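Local atomic coordinates of blood group a-and b-cleaving endo-beta-galactosidase (Streptococcus pneumoniae, PDB entry 2YGL), a protein that probably binds host glycans through two tandem family 51 carbohydrate-binding modules of a blood-group-antigen-cleaving family 98 glycoside hydrolase. Residues A[172-177]-A[262-267]; A[181-186]-A[238-243]; A[286-291]-A[343-348]. All blocks are in the same frame, centred on the assembly; numbering follows the deposited sequence.

Contact 1 of 3, residues A[172-177]-A[262-267]; sequences VSTQTI and VTRFIS
The linker that leaves strand 160-171 and runs toward helix 179-184 meets the second module here, where T174 and I177 of 172-177 rest on R264 and I266 of strand 262-271. The polar part is one nearly linear hydrogen bond: R264 NH1 donates to T174 OG1 over 2.8 Å, with an N-H...O angle of 177°. The hydroxyl lies at the edge of the guanidinium, in its plane. R264 gets there with CG anti to its backbone N (chi1 -155°) and a chain extended from CG to NE. Strand 262-271 belongs to the six-stranded antiparallel sheet of a beta-sandwich module, and T263 and R264 form a classic beta bulge opposite M351. A water, also in the guanidinium plane, accepts from R264 NH2, donates to Q175 O at 2.8 Å and lies 2.9 Å from T174 OG1, so it ties the linker backbone to the same arginine. D318 of strand 315-320 forms a salt bridge with NH2, fixing the rotation of the group further. Next to this polar group, I177 CD1 comes within 3.9 Å of R264 NH2 at an oblique angle, and I177 CG2 meets I266 CG2 at 3.8 Å, with L182 of the helix touching both isoleucines.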
loop_
_atom_site.group_PDB
_atom_site.type_symbol
_atom_site.label_atom_id
_atom_site.label_comp_id
_atom_site.label_asym_id
_atom_site.label_seq_id
_atom_site.Cartn_x
_atom_site.Cartn_y
_atom_site.Cartn_z
ATOM N N VAL A 172 1.965 -2.068 5.577
ATOM C CA VAL A 172 2.880 -2.777 4.689
ATOM C C VAL A 172 2.036 -3.583 3.703
ATOM O O VAL A 172 1.307 -4.499 4.093
ATOM C CB VAL A 172 3.845 -3.702 5.467
ATOM C CG1 VAL A 172 4.800 -4.418 4.514
ATOM C CG2 VAL A 172 4.630 -2.904 6.500
ATOM N N SER A 173 2.125 -3.213 2.432
ATOM C CA SER A 173 1.287 -3.797 1.398
ATOM C C SER A 173 2.121 -4.293 0.223
ATOM O O SER A 173 3.295 -3.944 0.093
ATOM C CB SER A 173 0.250 -2.775 0.922
ATOM O OG SER A 173 -0.564 -3.313 -0.109
ATOM N N THR A 174 1.504 -5.113 -0.624
ATOM C CA THR A 174 2.155 -5.611 -1.835
ATOM C C THR A 174 2.416 -4.466 -2.812
ATOM O O THR A 174 1.695 -3.464 -2.816
ATOM C CB THR A 174 1.308 -6.702 -2.536
ATOM O OG1 THR A 174 0.014 -6.178 -2.862
ATOM C CG2 THR A 174 1.149 -7.924 -1.637
ATOM N N GLN A 175 3.455 -4.617 -3.629
ATOM C CA GLN A 175 3.747 -3.662 -4.696
ATOM C C GLN A 175 2.663 -3.737 -5.771
ATOM O O GLN A 175 1.898 -4.707 -5.824
ATOM C CB GLN A 175 5.124 -3.948 -5.312
ATOM C CG GLN A 175 6.301 -3.811 -4.346
ATOM C CD GLN A 175 6.671 -2.363 -4.057
ATOM O OE1 GLN A 175 6.387 -1.843 -2.978
ATOM N NE2 GLN A 175 7.305 -1.707 -5.024
ATOM N N THR A 176 2.588 -2.703 -6.609
ATOM C CA THR A 176 1.693 -2.695 -7.765
ATOM C C THR A 176 1.932 -3.960 -8.599
ATOM O O THR A 176 3.076 -4.290 -8.927
ATOM C CB THR A 176 1.904 -1.428 -8.628
ATOM O OG1 THR A 176 1.804 -0.264 -7.796
ATOM C CG2 THR A 176 0.866 -1.339 -9.744
ATOM N N ILE A 177 0.851 -4.670 -8.912
ATOM C CA ILE A 177 0.941 -5.948 -9.620
ATOM C C ILE A 177 1.404 -5.752 -11.063
ATOM O O ILE A 177 0.821 -4.970 -11.811
ATOM C CB ILE A 177 -0.408 -6.730 -9.595
ATOM C CG1 ILE A 177 -1.005 -6.788 -8.176
ATOM C CG2 ILE A 177 -0.244 -8.131 -10.208
ATOM C CD1 ILE A 177 -0.158 -7.520 -7.129
ATOM N N VAL A 262 -7.383 -17.665 3.280
ATOM C CA VAL A 262 -7.112 -17.063 1.973
ATOM C C VAL A 262 -7.889 -15.756 1.831
ATOM O O VAL A 262 -9.101 -15.727 2.028
ATOM C CB VAL A 262 -7.479 -18.032 0.812
ATOM C CG1 VAL A 262 -7.210 -17.389 -0.545
ATOM C CG2 VAL A 262 -6.711 -19.345 0.940
ATOM N N THR A 263 -7.186 -14.683 1.481
ATOM C CA THR A 263 -7.798 -13.356 1.420
ATOM C C THR A 263 -7.806 -12.725 0.029
ATOM O O THR A 263 -8.511 -11.741 -0.197
ATOM C CB THR A 263 -7.100 -12.374 2.384
ATOM O OG1 THR A 263 -5.703 -12.323 2.073
ATOM C CG2 THR A 263 -7.286 -12.809 3.838
ATOM N N ARG A 264 -7.031 -13.283 -0.896
ATOM C CA ARG A 264 -6.796 -12.627 -2.183
ATOM C C ARG A 264 -6.422 -13.624 -3.280
ATOM O O ARG A 264 -5.697 -14.590 -3.033
ATOM C CB ARG A 264 -5.679 -11.591 -2.013
ATOM C CG ARG A 264 -5.673 -10.435 -2.999
ATOM C CD ARG A 264 -4.558 -9.464 -2.625
ATOM N NE ARG A 264 -4.318 -8.445 -3.645
ATOM C CZ ARG A 264 -3.244 -7.659 -3.684
ATOM N NH1 ARG A 264 -2.296 -7.767 -2.759
ATOM N NH2 ARG A 264 -3.115 -6.761 -4.654
ATOM N N PHE A 265 -6.934 -13.387 -4.486
ATOM C CA PHE A 265 -6.551 -14.160 -5.667
ATOM C C PHE A 265 -6.009 -13.226 -6.749
ATOM O O PHE A 265 -6.671 -12.254 -7.120
ATOM C CB PHE A 265 -7.736 -14.985 -6.191
ATOM C CG PHE A 265 -7.498 -15.606 -7.546
ATOM C CD1 PHE A 265 -6.642 -16.695 -7.691
ATOM C CD2 PHE A 265 -8.138 -15.102 -8.676
ATOM C CE1 PHE A 265 -6.421 -17.268 -8.939
ATOM C CE2 PHE A 265 -7.923 -15.667 -9.928
ATOM C CZ PHE A 265 -7.064 -16.755 -10.060
ATOM N N ILE A 266 -4.805 -13.524 -7.238
ATOM C CA ILE A 266 -4.130 -12.697 -8.246
ATOM C C ILE A 266 -3.742 -13.521 -9.467
ATOM O O ILE A 266 -3.043 -14.526 -9.337
ATOM C CB ILE A 266 -2.813 -12.063 -7.713
ATOM C CG1 ILE A 266 -2.956 -11.564 -6.268
ATOM C CG2 ILE A 266 -2.311 -10.961 -8.666
ATOM C CD1 ILE A 266 -3.781 -10.342 -6.126
ATOM N N SER A 267 -4.171 -13.072 -10.646
ATOM C CA SER A 267 -3.777 -13.705 -11.907
ATOM C C SER A 267 -4.054 -12.826 -13.119
ATOM O O SER A 267 -5.068 -12.127 -13.176
ATOM C CB SER A 267 -4.500 -15.044 -12.093
ATOM O OG SER A 267 -3.991 -15.739 -13.216
HETATM O O HOH W 1 -0.769 -4.604 -5.110
#

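Contact 2 of 3, residues A[181-186]-A[238-243]; sequences LLNKGI and EFNKGL
This is a mainly polar contact in which the last turn of helix 179-184 lies against the corner where strand 235-239 ends and the chain turns into strand 242-244. N183 and N240 face each other at its centre, with CA atoms 5.6 Å apart, the nearest CA pair of the two segments. A direct hydrogen bond runs from N240 ND2 to the backbone oxygen N183 O, at 3.0 Å and an N-H...O angle of 143°. The bond is bent at the hydrogen; the acceptor lies close to the plane of the N240 amide, whereas the donor sits 30° out of the carbonyl plane of N183. The other end of that amide, N240 OD1, accepts from K227 NZ, which fixes its orientation. The N183 side chain crosses that of N240 at about a right angle, its CB 3.6 Å from N240 ND2, and its amide end lies beside the backbone of E238 to N240 and obliquely beside the F239 ring. A water adds a second link: it accepts from K241 N at 3.0 Å and donates weakly to L182 O, whose firmer partner is the hydroxyl of Y191. The helix ends at K184; G185, with positive phi, turns the chain away, while G185 N still donates to L181 O at 2.9 Å. Carbonyls in the final helical turn lack the usual donor four residues on, and the chemistry here implies that N183 O and L182 O find substitutes in a strand-corner amide, a tyrosine and a water.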
loop_
_atom_site.group_PDB
_atom_site.type_symbol
_atom_site.label_atom_id
_atom_site.label_comp_id
_atom_site.label_asym_id
_atom_site.label_seq_id
_atom_site.Cartn_x
_atom_site.Cartn_y
_atom_site.Cartn_z
ATOM N N LEU A 181 6.482 -8.775 -11.309
ATOM C CA LEU A 181 6.271 -9.064 -9.891
ATOM C C LEU A 181 5.784 -10.499 -9.673
ATOM O O LEU A 181 6.261 -11.189 -8.772
ATOM C CB LEU A 181 5.297 -8.056 -9.266
ATOM C CG LEU A 181 4.868 -8.281 -7.809
ATOM C CD1 LEU A 181 6.049 -8.201 -6.844
ATOM C CD2 LEU A 181 3.783 -7.293 -7.409
ATOM N N LEU A 182 4.839 -10.939 -10.502
ATOM C CA LEU A 182 4.324 -12.305 -10.414
ATOM C C LEU A 182 5.363 -13.336 -10.856
ATOM O O LEU A 182 5.336 -14.480 -10.400
ATOM C CB LEU A 182 3.011 -12.459 -11.200
ATOM C CG LEU A 182 1.818 -11.589 -10.771
ATOM C CD1 LEU A 182 0.548 -11.995 -11.508
ATOM C CD2 LEU A 182 1.589 -11.627 -9.258
ATOM N N ASN A 183 6.280 -12.916 -11.729
ATOM C CA ASN A 183 7.395 -13.759 -12.170
ATOM C C ASN A 183 8.518 -13.882 -11.137
ATOM O O ASN A 183 9.173 -14.923 -11.049
ATOM C CB ASN A 183 7.961 -13.260 -13.503
ATOM C CG ASN A 183 7.073 -13.610 -14.688
ATOM O OD1 ASN A 183 7.001 -12.865 -15.668
ATOM N ND2 ASN A 183 6.394 -14.746 -14.602
ATOM N N LYS A 184 8.744 -12.818 -10.370
ATOM C CA LYS A 184 9.739 -12.839 -9.297
ATOM C C LYS A 184 9.187 -13.550 -8.063
ATOM O O LYS A 184 9.887 -14.345 -7.432
ATOM C CB LYS A 184 10.182 -11.420 -8.929
ATOM C CG LYS A 184 11.342 -11.376 -7.925
ATOM C CD LYS A 184 11.287 -10.145 -7.031
ATOM C CE LYS A 184 11.870 -8.915 -7.715
ATOM N NZ LYS A 184 11.855 -7.735 -6.805
ATOM N N GLY A 185 7.930 -13.258 -7.731
ATOM C CA GLY A 185 7.289 -13.810 -6.541
ATOM C C GLY A 185 6.919 -12.739 -5.532
ATOM O O GLY A 185 7.554 -11.689 -5.469
ATOM N N ILE A 186 5.876 -13.009 -4.751
ATOM C CA ILE A 186 5.452 -12.121 -3.671
ATOM C C ILE A 186 5.535 -12.886 -2.352
ATOM O O ILE A 186 5.068 -14.025 -2.260
ATOM C CB ILE A 186 3.996 -11.603 -3.878
ATOM C CG1 ILE A 186 3.824 -10.978 -5.269
ATOM C CG2 ILE A 186 3.606 -10.603 -2.779
ATOM C CD1 ILE A 186 2.382 -10.661 -5.638
ATOM N N GLU A 238 6.136 -13.931 -21.241
ATOM C CA GLU A 238 6.105 -15.275 -20.667
ATOM C C GLU A 238 5.916 -15.239 -19.155
ATOM O O GLU A 238 6.413 -14.336 -18.480
ATOM C CB GLU A 238 7.388 -16.037 -20.990
ATOM C CG GLU A 238 7.498 -16.499 -22.429
ATOM C CD GLU A 238 8.686 -17.408 -22.651
ATOM O OE1 GLU A 238 9.816 -17.011 -22.293
ATOM O OE2 GLU A 238 8.490 -18.519 -23.187
ATOM N N PHE A 239 5.203 -16.233 -18.634
ATOM C CA PHE A 239 5.007 -16.381 -17.198
ATOM C C PHE A 239 5.690 -17.646 -16.693
ATOM O O PHE A 239 5.549 -18.716 -17.286
ATOM C CB PHE A 239 3.514 -16.400 -16.852
ATOM C CG PHE A 239 2.868 -15.044 -16.878
ATOM C CD1 PHE A 239 2.397 -14.502 -18.071
ATOM C CD2 PHE A 239 2.735 -14.304 -15.710
ATOM C CE1 PHE A 239 1.803 -13.241 -18.098
ATOM C CE2 PHE A 239 2.142 -13.048 -15.725
ATOM C CZ PHE A 239 1.674 -12.513 -16.921
ATOM N N ASN A 240 6.443 -17.509 -15.604
ATOM C CA ASN A 240 7.109 -18.642 -14.966
ATOM C C ASN A 240 6.109 -19.626 -14.375
ATOM O O ASN A 240 6.322 -20.837 -14.409
ATOM C CB ASN A 240 8.061 -18.164 -13.862
ATOM C CG ASN A 240 9.237 -17.353 -14.394
ATOM O OD1 ASN A 240 9.708 -17.564 -15.515
ATOM N ND2 ASN A 240 9.728 -16.428 -13.574
ATOM N N LYS A 241 5.019 -19.095 -13.826
ATOM C CA LYS A 241 4.028 -19.909 -13.130
ATOM C C LYS A 241 2.621 -19.641 -13.653
ATOM O O LYS A 241 2.335 -18.553 -14.153
ATOM C CB LYS A 241 4.071 -19.640 -11.617
ATOM C CG LYS A 241 5.441 -19.801 -10.951
ATOM C CD LYS A 241 5.864 -21.263 -10.829
ATOM C CE LYS A 241 5.119 -21.985 -9.720
ATOM N NZ LYS A 241 5.453 -23.429 -9.730
ATOM N N GLY A 242 1.747 -20.636 -13.522
ATOM C CA GLY A 242 0.345 -20.475 -13.889
ATOM C C GLY A 242 -0.390 -21.763 -14.201
ATOM O O GLY A 242 0.123 -22.853 -13.965
ATOM N N LEU A 243 -1.599 -21.626 -14.737
ATOM C CA LEU A 243 -2.459 -22.769 -15.046
ATOM C C LEU A 243 -2.918 -22.719 -16.501
ATOM O O LEU A 243 -3.243 -21.650 -17.018
ATOM C CB LEU A 243 -3.680 -22.793 -14.116
ATOM C CG LEU A 243 -3.439 -22.967 -12.612
ATOM C CD1 LEU A 243 -4.687 -22.607 -11.808
ATOM C CD2 LEU A 243 -2.968 -24.380 -12.282
HETATM O O HOH W 2 4.668 -16.211 -12.930
#

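Contact 3 of 3, residues A[286-291]-A[343-348]; sequences QKFEVV and LVLGGA
A single aromatic side chain carries the whole of this contact: F288 reaches from strand 285-292 to two leucines of strand 343-352, and no hydrogen bond joins the segments. The two strands belong to the facing antiparallel sheets of the beta-sandwich in the second NPCBM module, so the ring crosses the interior between the sheets. The nearest CA pair, F288 and L343, is 9.1 Å apart, a separation bridged by side chains and not by backbone pairing. With CG anti to its backbone N (chi1 175°), F288 extends its ring from the strand toward the leucines, and the CB atoms of L343 and L345 point back toward it. This alternation, with V344 turned to the other side, is what an extended strand produces. All three touching residues are buried; from the neighbouring strand 327-334, S332 touches F288 and L343, and L330 touches L345. K287 points away from the contact: its NZ forms a salt bridge, with a weak hydrogen bond, to E289 OE2 at 3.3 Å, and it makes a cation-pi contact with Y333. Across the core, L343 CD1 stays at 4.3 Å from F288 CD1, a looser approach than that of L345, whose CD2 methyl meets the far end of the ring obliquely, 3.7 Å from both CE1 and CZ.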
loop_
_atom_site.group_PDB
_atom_site.type_symbol
_atom_site.label_atom_id
_atom_site.label_comp_id
_atom_site.label_asym_id
_atom_site.label_seq_id
_atom_site.Cartn_x
_atom_site.Cartn_y
_atom_site.Cartn_z
ATOM N N GLN A 286 -15.806 -16.636 -23.928
ATOM C CA GLN A 286 -16.999 -15.877 -23.560
ATOM C C GLN A 286 -16.826 -15.094 -22.256
ATOM O O GLN A 286 -17.126 -13.898 -22.208
ATOM C CB GLN A 286 -18.243 -16.769 -23.505
ATOM C CG GLN A 286 -19.541 -16.009 -23.817
ATOM C CD GLN A 286 -19.553 -15.424 -25.228
ATOM O OE1 GLN A 286 -19.461 -16.156 -26.217
ATOM N NE2 GLN A 286 -19.662 -14.103 -25.323
ATOM N N LYS A 287 -16.354 -15.771 -21.208
ATOM C CA LYS A 287 -16.121 -15.143 -19.902
ATOM C C LYS A 287 -15.294 -16.025 -18.964
ATOM O O LYS A 287 -15.204 -17.242 -19.153
ATOM C CB LYS A 287 -17.448 -14.762 -19.221
ATOM C CG LYS A 287 -18.401 -15.932 -19.008
ATOM C CD LYS A 287 -19.604 -15.557 -18.158
ATOM C CE LYS A 287 -20.577 -16.723 -18.092
ATOM N NZ LYS A 287 -21.744 -16.461 -17.208
ATOM N N PHE A 288 -14.702 -15.392 -17.954
ATOM C CA PHE A 288 -14.000 -16.089 -16.878
ATOM C C PHE A 288 -14.565 -15.651 -15.529
ATOM O O PHE A 288 -14.773 -14.457 -15.302
ATOM C CB PHE A 288 -12.494 -15.805 -16.934
ATOM C CG PHE A 288 -11.719 -16.393 -15.779
ATOM C CD1 PHE A 288 -11.405 -17.752 -15.751
ATOM C CD2 PHE A 288 -11.302 -15.587 -14.721
ATOM C CE1 PHE A 288 -10.690 -18.300 -14.684
ATOM C CE2 PHE A 288 -10.586 -16.123 -13.652
ATOM C CZ PHE A 288 -10.279 -17.481 -13.634
ATOM N N GLU A 289 -14.796 -16.619 -14.644
ATOM C CA GLU A 289 -15.359 -16.353 -13.321
ATOM C C GLU A 289 -14.497 -16.889 -12.183
ATOM O O GLU A 289 -13.949 -17.988 -12.274
ATOM C CB GLU A 289 -16.744 -16.979 -13.190
ATOM C CG GLU A 289 -17.841 -16.311 -13.996
ATOM C CD GLU A 289 -19.149 -17.081 -13.924
ATOM O OE1 GLU A 289 -19.135 -18.270 -13.529
ATOM O OE2 GLU A 289 -20.193 -16.498 -14.269
ATOM N N VAL A 290 -14.387 -16.098 -11.117
ATOM C CA VAL A 290 -13.874 -16.585 -9.841
ATOM C C VAL A 290 -15.071 -16.733 -8.906
ATOM O O VAL A 290 -15.821 -15.778 -8.683
ATOM C CB VAL A 290 -12.807 -15.649 -9.231
ATOM C CG1 VAL A 290 -12.254 -16.235 -7.928
ATOM C CG2 VAL A 290 -11.674 -15.411 -10.220
ATOM N N VAL A 291 -15.255 -17.940 -8.383
ATOM C CA VAL A 291 -16.448 -18.278 -7.613
ATOM C C VAL A 291 -16.063 -18.744 -6.207
ATOM O O VAL A 291 -15.325 -19.719 -6.050
ATOM C CB VAL A 291 -17.294 -19.364 -8.334
ATOM C CG1 VAL A 291 -18.643 -19.539 -7.662
ATOM C CG2 VAL A 291 -17.488 -19.013 -9.814
ATOM N N LEU A 343 -7.375 -21.104 -22.614
ATOM C CA LEU A 343 -7.292 -20.079 -21.579
ATOM C C LEU A 343 -6.170 -20.412 -20.599
ATOM O O LEU A 343 -6.059 -21.541 -20.124
ATOM C CB LEU A 343 -8.639 -19.933 -20.850
ATOM C CG LEU A 343 -8.855 -18.748 -19.897
ATOM C CD1 LEU A 343 -10.322 -18.348 -19.829
ATOM C CD2 LEU A 343 -8.327 -19.045 -18.494
ATOM N N VAL A 344 -5.338 -19.416 -20.311
ATOM C CA VAL A 344 -4.263 -19.571 -19.337
ATOM C C VAL A 344 -4.350 -18.523 -18.227
ATOM O O VAL A 344 -4.766 -17.383 -18.454
ATOM C CB VAL A 344 -2.847 -19.551 -19.993
ATOM C CG1 VAL A 344 -2.602 -20.825 -20.789
ATOM C CG2 VAL A 344 -2.659 -18.323 -20.870
ATOM N N LEU A 345 -3.963 -18.932 -17.025
ATOM C CA LEU A 345 -3.900 -18.035 -15.883
ATOM C C LEU A 345 -2.427 -17.787 -15.560
ATOM O O LEU A 345 -1.752 -18.654 -15.009
ATOM C CB LEU A 345 -4.647 -18.638 -14.688
ATOM C CG LEU A 345 -6.081 -19.144 -14.920
ATOM C CD1 LEU A 345 -6.610 -19.849 -13.689
ATOM C CD2 LEU A 345 -7.016 -18.014 -15.314
ATOM N N GLY A 346 -1.936 -16.608 -15.931
ATOM C CA GLY A 346 -0.528 -16.261 -15.764
ATOM C C GLY A 346 -0.196 -15.721 -14.386
ATOM O O GLY A 346 -0.709 -14.675 -13.978
ATOM N N GLY A 347 0.662 -16.445 -13.671
ATOM C CA GLY A 347 1.140 -16.022 -12.353
ATOM C C GLY A 347 0.155 -16.257 -11.221
ATOM O O GLY A 347 0.321 -15.701 -10.134
ATOM N N ALA A 348 -0.857 -17.092 -11.475
ATOM C CA ALA A 348 -1.964 -17.321 -10.538
ATOM C C ALA A 348 -1.496 -17.691 -9.135
ATOM O O ALA A 348 -0.795 -18.689 -8.949
ATOM C CB ALA A 348 -2.911 -18.385 -11.078
#

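How the contacts relate
Strand 343-352 connects the contacts: up to its corner at G346 and G347 it pairs with strand 242-244 of contact 2, and beyond it with strand 262-271 of contact 1, while its L343 and L345 supply the leucines of contact 3. Contacts 2 and 3, centres about 15 Å apart, share probable backbone hydrogen bonds, G347 N to K241 O at 2.7 Å and L345 N to L243 O at 2.8 Å. The helix of contact 2 packs on contact 1, centres about 13 Å apart, L182 CD2 lying 4.0 Å from I266 CG2. Between contacts 1 and 3, F265 CE2 packs 3.8 Å from V290 CG2. The calcium ion, bound by V102, A152, H155 and D159, belongs to the other module.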